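Local coordinates for resiniferatoxin-binding, phosphotriesterase-related protein (Rhodobacter sphaeroides 2.4.1, PDB 3K2G) that binds two zinc ions in a TIM barrel of the phosphotriesterase family and probably acts as a phosphoric ester hydrolase, at residues 76-81 with 312-317; 83-88 with 115-120; 107-112 with 158-163. All blocks are in the same frame, centred on the assembly; numbering follows the deposited sequence.

Contact 1. Residues 76-81 with 312-317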
loop_
_atom_site.group_PDB
_atom_site.type_symbol
_atom_site.label_atom_id
_atom_site.label_comp_id
_atom_site.label_asym_id
_atom_site.label_seq_id
_atom_site.Cartn_x
_atom_site.Cartn_y
_atom_site.Cartn_z
ATOM N N ASN B 76 -29.482 2.915 23.265
ATOM C CA ASN B 76 -29.871 2.722 24.665
ATOM C C ASN B 76 -29.849 3.995 25.509
ATOM O O ASN B 76 -28.799 4.612 25.692
ATOM C CB ASN B 76 -28.943 1.678 25.305
ATOM C CG ASN B 76 -29.528 1.055 26.558
ATOM O OD1 ASN B 76 -30.394 0.180 26.484
ATOM N ND2 ASN B 76 -29.062 1.503 27.717
ATOM N N LYS B 77 -31.009 4.374 26.043
ATOM C CA LYS B 77 -31.117 5.571 26.874
ATOM C C LYS B 77 -30.318 5.470 28.172
ATOM O O LYS B 77 -29.728 6.450 28.624
ATOM C CB LYS B 77 -32.588 5.856 27.213
ATOM C CG LYS B 77 -33.432 6.301 26.033
ATOM C CD LYS B 77 -34.871 6.566 26.458
ATOM C CE LYS B 77 -35.720 7.023 25.284
ATOM N NZ LYS B 77 -37.128 7.290 25.692
ATOM N N HIS B 78 -30.303 4.285 28.769
ATOM C CA HIS B 78 -29.592 4.055 30.025
ATOM C C HIS B 78 -28.076 4.178 29.869
ATOM O O HIS B 78 -27.363 4.508 30.817
ATOM C CB HIS B 78 -29.939 2.660 30.556
ATOM C CG HIS B 78 -29.198 2.276 31.799
ATOM N ND1 HIS B 78 -29.252 3.019 32.960
ATOM C CD2 HIS B 78 -28.413 1.208 32.074
ATOM C CE1 HIS B 78 -28.533 2.424 33.895
ATOM N NE2 HIS B 78 -28.013 1.323 33.383
ATOM N N ASN B 79 -27.600 3.922 28.657
ATOM C CA ASN B 79 -26.176 3.949 28.335
ATOM C C ASN B 79 -25.566 5.341 28.171
ATOM O O ASN B 79 -24.439 5.587 28.596
ATOM C CB ASN B 79 -25.957 3.143 27.049
ATOM C CG ASN B 79 -24.496 3.026 26.657
ATOM O OD1 ASN B 79 -23.652 2.630 27.457
ATOM N ND2 ASN B 79 -24.195 3.352 25.407
ATOM N N ILE B 80 -26.324 6.247 27.565
ATOM C CA ILE B 80 -25.838 7.589 27.276
ATOM C C ILE B 80 -25.835 8.632 28.392
ATOM O O ILE B 80 -26.318 9.750 28.216
ATOM C CB ILE B 80 -26.577 8.159 26.042
ATOM C CG1 ILE B 80 -28.081 8.214 26.304
ATOM C CG2 ILE B 80 -26.297 7.279 24.826
ATOM C CD1 ILE B 80 -28.890 8.689 25.109
ATOM N N ALA B 81 -25.273 8.262 29.533
ATOM C CA ALA B 81 -25.153 9.172 30.660
ATOM C C ALA B 81 -24.379 8.520 31.793
ATOM O O ALA B 81 -24.770 7.475 32.312
ATOM C CB ALA B 81 -26.534 9.621 31.150
ATOM N N THR B 312 -16.013 -1.025 33.234
ATOM C CA THR B 312 -15.871 -2.462 33.447
ATOM C C THR B 312 -17.131 -3.060 34.084
ATOM O O THR B 312 -17.518 -4.197 33.788
ATOM C CB THR B 312 -14.629 -2.778 34.316
ATOM O OG1 THR B 312 -14.865 -2.378 35.671
ATOM C CG2 THR B 312 -13.414 -2.023 33.784
ATOM N N ARG B 313 -17.778 -2.279 34.942
ATOM C CA ARG B 313 -19.007 -2.715 35.597
ATOM C C ARG B 313 -20.058 -3.155 34.579
ATOM O O ARG B 313 -20.895 -4.012 34.870
ATOM C CB ARG B 313 -19.561 -1.575 36.452
ATOM C CG ARG B 313 -21.076 -1.526 36.559
ATOM C CD ARG B 313 -21.611 -2.468 37.606
ATOM N NE ARG B 313 -23.066 -2.360 37.737
ATOM C CZ ARG B 313 -23.936 -3.139 37.104
ATOM N NH1 ARG B 313 -23.503 -4.092 36.286
ATOM N NH2 ARG B 313 -25.239 -2.974 37.299
ATOM N N TYR B 314 -20.020 -2.569 33.387
ATOM C CA TYR B 314 -20.988 -2.915 32.351
ATOM C C TYR B 314 -20.391 -3.718 31.204
ATOM O O TYR B 314 -20.935 -3.722 30.098
ATOM C CB TYR B 314 -21.647 -1.653 31.799
ATOM C CG TYR B 314 -22.529 -0.959 32.804
ATOM C CD1 TYR B 314 -23.723 -1.542 33.229
ATOM C CD2 TYR B 314 -22.158 0.266 33.356
ATOM C CE1 TYR B 314 -24.527 -0.918 34.182
ATOM C CE2 TYR B 314 -22.952 0.895 34.306
ATOM C CZ TYR B 314 -24.134 0.301 34.716
ATOM O OH TYR B 314 -24.923 0.930 35.653
ATOM N N GLY B 315 -19.282 -4.400 31.475
ATOM C CA GLY B 315 -18.643 -5.214 30.457
ATOM C C GLY B 315 -17.631 -4.485 29.591
ATOM O O GLY B 315 -17.084 -5.064 28.645
ATOM N N GLY B 316 -17.380 -3.220 29.918
ATOM C CA GLY B 316 -16.438 -2.419 29.152
ATOM C C GLY B 316 -15.003 -2.485 29.639
ATOM O O GLY B 316 -14.683 -3.266 30.530
ATOM N N ASN B 317 -14.146 -1.641 29.065
ATOM C CA ASN B 317 -12.719 -1.618 29.393
ATOM C C ASN B 317 -12.309 -0.772 30.604
ATOM O O ASN B 317 -11.255 -1.004 31.192
ATOM C CB ASN B 317 -11.931 -1.163 28.162
ATOM C CG ASN B 317 -12.123 -2.096 26.973
ATOM O OD1 ASN B 317 -12.161 -1.660 25.824
ATOM N ND2 ASN B 317 -12.233 -3.383 27.249
HETATM O O HOH W 1 -27.520 -0.144 36.380
#

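Contact 2. Residues 83-88 with 115-120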
loop_
_atom_site.group_PDB
_atom_site.type_symbol
_atom_site.label_atom_id
_atom_site.label_comp_id
_atom_site.label_asym_id
_atom_site.label_seq_id
_atom_site.Cartn_x
_atom_site.Cartn_y
_atom_site.Cartn_z
ATOM N N ASP B 83 -23.778 8.889 35.237
ATOM C CA ASP B 83 -24.379 9.567 36.377
ATOM C C ASP B 83 -24.222 8.906 37.740
ATOM O O ASP B 83 -24.804 9.376 38.716
ATOM C CB ASP B 83 -25.868 9.775 36.108
ATOM C CG ASP B 83 -26.561 8.498 35.665
ATOM O OD1 ASP B 83 -26.033 7.403 35.941
ATOM O OD2 ASP B 83 -27.639 8.592 35.045
ATOM N N ASP B 84 -23.465 7.819 37.823
ATOM C CA ASP B 84 -23.271 7.175 39.117
ATOM C C ASP B 84 -21.890 7.530 39.639
ATOM O O ASP B 84 -20.884 6.959 39.219
ATOM C CB ASP B 84 -23.404 5.656 39.017
ATOM C CG ASP B 84 -23.459 4.996 40.385
ATOM O OD1 ASP B 84 -22.512 5.186 41.179
ATOM O OD2 ASP B 84 -24.454 4.296 40.671
ATOM N N LEU B 85 -21.853 8.471 40.576
ATOM C CA LEU B 85 -20.601 8.941 41.145
ATOM C C LEU B 85 -19.814 7.865 41.879
ATOM O O LEU B 85 -18.583 7.819 41.796
ATOM C CB LEU B 85 -20.875 10.120 42.079
ATOM C CG LEU B 85 -19.717 11.084 42.336
ATOM C CD1 LEU B 85 -19.110 11.544 41.019
ATOM C CD2 LEU B 85 -20.236 12.275 43.125
ATOM N N ASP B 86 -20.512 6.997 42.603
ATOM C CA ASP B 86 -19.826 5.943 43.336
ATOM C C ASP B 86 -19.137 4.954 42.400
ATOM O O ASP B 86 -18.054 4.458 42.702
ATOM C CB ASP B 86 -20.807 5.215 44.257
ATOM C CG ASP B 86 -21.209 6.058 45.448
ATOM O OD1 ASP B 86 -20.342 6.316 46.308
ATOM O OD2 ASP B 86 -22.384 6.472 45.519
ATOM N N LEU B 87 -19.766 4.674 41.264
ATOM C CA LEU B 87 -19.192 3.756 40.282
ATOM C C LEU B 87 -17.976 4.414 39.630
ATOM O O LEU B 87 -16.949 3.767 39.396
ATOM C CB LEU B 87 -20.231 3.403 39.208
ATOM C CG LEU B 87 -19.759 2.478 38.077
ATOM C CD1 LEU B 87 -19.225 1.181 38.657
ATOM C CD2 LEU B 87 -20.904 2.200 37.121
ATOM N N ALA B 88 -18.104 5.706 39.339
ATOM C CA ALA B 88 -17.012 6.463 38.738
ATOM C C ALA B 88 -15.797 6.345 39.651
ATOM O O ALA B 88 -14.689 6.063 39.198
ATOM C CB ALA B 88 -17.412 7.926 38.580
ATOM N N PRO B 115 -17.817 20.596 38.701
ATOM C CA PRO B 115 -16.641 20.656 39.576
ATOM C C PRO B 115 -16.850 20.039 40.958
ATOM O O PRO B 115 -15.903 19.562 41.582
ATOM C CB PRO B 115 -16.330 22.151 39.638
ATOM C CG PRO B 115 -17.660 22.789 39.428
ATOM C CD PRO B 115 -18.265 21.949 38.332
ATOM N N VAL B 116 -18.087 20.050 41.438
ATOM C CA VAL B 116 -18.371 19.472 42.745
ATOM C C VAL B 116 -18.106 17.971 42.710
ATOM O O VAL B 116 -17.420 17.430 43.575
ATOM C CB VAL B 116 -19.838 19.709 43.155
ATOM C CG1 VAL B 116 -20.094 19.101 44.520
ATOM C CG2 VAL B 116 -20.140 21.202 43.170
ATOM N N LYS B 117 -18.648 17.307 41.694
ATOM C CA LYS B 117 -18.479 15.869 41.531
ATOM C C LYS B 117 -17.009 15.511 41.339
ATOM O O LYS B 117 -16.497 14.593 41.981
ATOM C CB LYS B 117 -19.281 15.373 40.327
ATOM C CG LYS B 117 -20.791 15.581 40.416
ATOM C CD LYS B 117 -21.473 14.906 39.223
ATOM C CE LYS B 117 -22.965 15.195 39.144
ATOM N NZ LYS B 117 -23.731 14.589 40.268
ATOM N N LEU B 118 -16.335 16.243 40.454
ATOM C CA LEU B 118 -14.920 16.003 40.188
ATOM C C LEU B 118 -14.092 16.037 41.473
ATOM O O LEU B 118 -13.218 15.196 41.678
ATOM C CB LEU B 118 -14.373 17.040 39.194
ATOM C CG LEU B 118 -14.921 17.012 37.763
ATOM C CD1 LEU B 118 -14.098 17.941 36.883
ATOM C CD2 LEU B 118 -14.868 15.588 37.218
ATOM N N ARG B 119 -14.369 17.008 42.338
ATOM C CA ARG B 119 -13.636 17.121 43.593
ATOM C C ARG B 119 -13.875 15.921 44.508
ATOM O O ARG B 119 -12.958 15.450 45.186
ATOM C CB ARG B 119 -14.009 18.426 44.303
ATOM C CG ARG B 119 -13.272 19.640 43.743
ATOM C CD ARG B 119 -13.745 20.947 44.359
ATOM N NE ARG B 119 -12.809 22.035 44.071
ATOM C CZ ARG B 119 -12.986 23.302 44.437
ATOM N NH1 ARG B 119 -14.073 23.659 45.108
ATOM N NH2 ARG B 119 -12.064 24.211 44.143
ATOM N N ARG B 120 -15.102 15.417 44.527
ATOM C CA ARG B 120 -15.392 14.261 45.363
ATOM C C ARG B 120 -14.625 13.067 44.801
ATOM O O ARG B 120 -14.073 12.260 45.550
ATOM C CB ARG B 120 -16.893 13.961 45.380
ATOM C CG ARG B 120 -17.242 12.691 46.142
ATOM C CD ARG B 120 -18.726 12.383 46.091
ATOM N NE ARG B 120 -18.982 10.991 46.453
ATOM C CZ ARG B 120 -20.161 10.386 46.338
ATOM N NH1 ARG B 120 -21.213 11.048 45.873
ATOM N NH2 ARG B 120 -20.283 9.110 46.676
HETATM O O HOH W 2 -23.678 11.849 40.017
#

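Contact 3. Residues 107-112 with 158-163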
loop_
_atom_site.group_PDB
_atom_site.type_symbol
_atom_site.label_atom_id
_atom_site.label_comp_id
_atom_site.label_asym_id
_atom_site.label_seq_id
_atom_site.Cartn_x
_atom_site.Cartn_y
_atom_site.Cartn_z
ATOM N N THR B 107 -15.064 17.360 29.897
ATOM C CA THR B 107 -16.513 17.541 29.854
ATOM C C THR B 107 -16.774 19.038 30.016
ATOM O O THR B 107 -16.374 19.636 31.012
ATOM C CB THR B 107 -17.229 16.771 31.000
ATOM O OG1 THR B 107 -16.917 15.375 30.913
ATOM C CG2 THR B 107 -18.745 16.939 30.894
ATOM N N CYS B 108 -17.435 19.648 29.041
ATOM C CA CYS B 108 -17.694 21.080 29.126
ATOM C C CYS B 108 -19.171 21.453 29.198
ATOM O O CYS B 108 -20.014 20.621 29.541
ATOM C CB CYS B 108 -17.020 21.808 27.952
ATOM S SG CYS B 108 -17.461 21.219 26.297
ATOM N N ARG B 109 -19.471 22.712 28.887
ATOM C CA ARG B 109 -20.840 23.220 28.923
ATOM C C ARG B 109 -21.710 22.543 27.878
ATOM O O ARG B 109 -21.368 22.509 26.693
ATOM C CB ARG B 109 -20.869 24.735 28.683
ATOM C CG ARG B 109 -20.033 25.549 29.653
ATOM C CD ARG B 109 -20.348 27.030 29.532
ATOM N NE ARG B 109 -19.455 27.847 30.347
ATOM C CZ ARG B 109 -19.800 29.006 30.897
ATOM N NH1 ARG B 109 -21.026 29.483 30.727
ATOM N NH2 ARG B 109 -18.915 29.692 31.612
ATOM N N GLY B 110 -22.846 22.019 28.326
ATOM C CA GLY B 110 -23.755 21.345 27.421
ATOM C C GLY B 110 -23.746 19.841 27.616
ATOM O O GLY B 110 -24.729 19.169 27.293
ATOM N N ILE B 111 -22.646 19.306 28.141
ATOM C CA ILE B 111 -22.544 17.865 28.361
ATOM C C ILE B 111 -22.371 17.405 29.810
ATOM O O ILE B 111 -21.982 16.264 30.052
ATOM C CB ILE B 111 -21.420 17.228 27.496
ATOM C CG1 ILE B 111 -20.095 17.965 27.708
ATOM C CG2 ILE B 111 -21.835 17.242 26.031
ATOM C CD1 ILE B 111 -18.926 17.360 26.927
ATOM N N GLY B 112 -22.644 18.287 30.769
ATOM C CA GLY B 112 -22.570 17.899 32.172
ATOM C C GLY B 112 -21.353 18.165 33.041
ATOM O O GLY B 112 -21.087 17.394 33.969
ATOM N N VAL B 158 -12.029 32.807 30.435
ATOM C CA VAL B 158 -11.012 33.509 31.218
ATOM C C VAL B 158 -11.438 33.584 32.685
ATOM O O VAL B 158 -10.615 33.446 33.590
ATOM C CB VAL B 158 -10.796 34.947 30.692
ATOM C CG1 VAL B 158 -9.883 35.724 31.637
ATOM C CG2 VAL B 158 -10.201 34.906 29.299
ATOM N N ALA B 159 -12.729 33.807 32.911
ATOM C CA ALA B 159 -13.262 33.907 34.265
ATOM C C ALA B 159 -13.143 32.593 35.035
ATOM O O ALA B 159 -12.929 32.594 36.246
ATOM C CB ALA B 159 -14.721 34.363 34.215
ATOM N N GLU B 160 -13.275 31.470 34.332
ATOM C CA GLU B 160 -13.184 30.162 34.972
ATOM C C GLU B 160 -11.732 29.775 35.234
ATOM O O GLU B 160 -11.445 28.940 36.087
ATOM C CB GLU B 160 -13.860 29.102 34.099
ATOM C CG GLU B 160 -15.266 29.492 33.685
ATOM C CD GLU B 160 -16.013 28.381 32.978
ATOM O OE1 GLU B 160 -15.439 27.746 32.066
ATOM O OE2 GLU B 160 -17.187 28.156 33.328
ATOM N N ALA B 161 -10.815 30.390 34.494
ATOM C CA ALA B 161 -9.397 30.114 34.667
ATOM C C ALA B 161 -8.812 30.952 35.801
ATOM O O ALA B 161 -7.881 30.525 36.475
ATOM C CB ALA B 161 -8.641 30.408 33.368
ATOM N N LEU B 162 -9.366 32.142 36.020
ATOM C CA LEU B 162 -8.835 33.031 37.048
ATOM C C LEU B 162 -9.630 33.129 38.351
ATOM O O LEU B 162 -9.038 33.302 39.420
ATOM C CB LEU B 162 -8.661 34.434 36.461
ATOM C CG LEU B 162 -7.854 34.553 35.160
ATOM C CD1 LEU B 162 -7.912 35.993 34.668
ATOM C CD2 LEU B 162 -6.405 34.115 35.385
ATOM N N GLU B 163 -10.954 33.018 38.266
ATOM C CA GLU B 163 -11.810 33.131 39.447
ATOM C C GLU B 163 -12.385 31.820 39.971
ATOM O O GLU B 163 -12.055 31.379 41.073
ATOM C CB GLU B 163 -12.966 34.079 39.152
ATOM C CG GLU B 163 -12.534 35.419 38.605
ATOM C CD GLU B 163 -13.711 36.275 38.207
ATOM O OE1 GLU B 163 -14.520 36.614 39.097
ATOM O OE2 GLU B 163 -13.834 36.602 37.007
HETATM O O HOH W 3 -16.876 27.440 29.671
#

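Contact 1. Residues 76-81 with 312-317
His78 and Tyr314 meet here, each carried by an irregular backbone. Residues 77-79 have helical angles without a helix's regular bonding, and Asn79 N reaches back to Asn76 O at 3.3 Å; Ile80 then centres an inverse gamma turn. Tyr314 follows the 3-10 segment 312-313, and Gly315 N closes the turn on Thr312 O at 2.9 Å. Gly315 has a positive phi of 88°, where a CB would press on the preceding carbonyl oxygen, so glycine suits the place. The first loop runs from helix 66-70 to strand 81-82, the second from strand 299-301 to helix 321-332, within the TIM-barrel fold.

With CG anti to the backbone N (chi1 176°), the imidazole of His78 extends towards the tyrosine. The pair forms an offset edge-to-face stack: the edge of His78 is directed to the face of Tyr314, the centroids are 5.9 Å apart and the planes stand at 86°. Their nearest atoms, His78 NE2 and Tyr314 OH, are 3.9 Å apart. Water 1 spans that interval, lying in the plane of the phenol ring 2.9 Å from Tyr314 OH and more weakly 3.4 Å from His78 NE2. On the opposite face of the tyrosine, Arg313 folds back, its CG 3.7 Å above the ring centre. Leu87 of helix 85-97 also packs on Tyr314, while Arg70 of the second subunit donates a hydrogen bond to Gly315 O.

Tyrosine suits this place because it offers one face to the histidine, the other to Arg313 and a hydroxyl to the water. The histidine contributes its ring edge and a ring nitrogen. Their linkage therefore rests on aromatic packing and one shared water, a modest join between two loops that have other ties.

Contact 2. Residues 83-88 with 115-120
Leu85 and Asp86, in the first turn of helix 85-97, meet Lys117 and Arg120 of helix 115-125, so that two successive outer helices of the TIM barrel are joined at the surface.

The apolar part belongs to Leu85, whose two methyls divide the work. CD1 rests against Lys117 CB at 3.9 Å, while CD2 fits tightly on the arm of Arg120, 3.3 Å from its CD. Leu85 CG lies over one face of the guanidinium, a flat group that a branched aliphatic side chain covers well.

The ionic part lies at the edge of that same group. Asp86 OD1 approaches near the guanidinium plane and forms a salt bridge with Arg120 NH2 at 2.8 Å. The carboxylate is turned 72° from the guanidinium, and OD1 is the oxygen in the salt bridge, OD2 standing farther from NH2 at 3.6 Å. Arginine can serve two acids at once, and its NE goes to Glu124, which probably steadies the group's rotation.

Hydrogen bonding fixes the start of the helix. Asp84 is the N-cap, its OD1 accepting from Leu87 N at 2.8 Å, with the N-H arriving from above the carboxylate plane.

Lastly, a water joins the segments. The chain of Lys117 bends at its end (chi4 -67°), and NZ donates to water 2 at 2.8 Å, while that water donates to Asp83 O at 3.0 Å.

Contact 3. Residues 107-112 with 158-163
Arg109 reaches out from a type II beta turn, Cys108 to Ile111, to meet Glu160 on helix 150-162 of the TIM barrel. The two side chains come from opposite directions, both extended, and their charged ends form a salt bridge between Arg109 NH2 and Glu160 OE2 at 2.9 Å. As a hydrogen bond it is weak, the N-H...O angle being only 129°; the oxygen stands obliquely to the guanidinium, and the planes are 39° apart. Water 3 bridges the same two groups: it accepts from Arg109 NE at 2.7 Å and donates to Glu160 OE1 at 2.8 Å, so both carboxylate oxygens are engaged.

The next shell holds these groups in place. Glu160 OE2 has its stronger partner in Arg113, so this largely buried acid sits between two arginines, which would probably keep it ionised. Tyr135 packs on the side chain of Arg109, and Arg109 also shares a backbone hydrogen bond with Gly134.

Farther out is the turn itself, closed by Ile111 N on Cys108 O at 3.3 Å. Gly110 fills its third position with a positive phi of 107°, where a CB would crowd the preceding carbonyl oxygen. Ile111 touches the bound dimercaptobutanediol. At the other end of the segment, Thr107 OG1 hydrogen-bonds to Asp105 OD1 and to ND1 of the zinc ligand His36.

Overall arrangement
Following the chain from the N terminus, residues 76-81 open contact 1, the widest closure, which is completed only at 312-317 and therefore contains both other contacts. Inside it the segments alternate: 83-88, 107-112, 115-120, then 158-163, so contacts 2 and 3 cross, and residues 107-112 adjoin 115-120 in sequence. Contact 1 joins the loop after helix 66-70 to the loop after strand 299-301, contact 2 joins helices 85-97 and 115-125, and contact 3 connects the loop after strand 102-105 with helix 150-162. Contacts 1 and 2 also touch: Leu87 CD1 packs on Arg313 CB at 3.5 Å. Contact 3 does not touch contact 1, their centres lying about 26 Å apart.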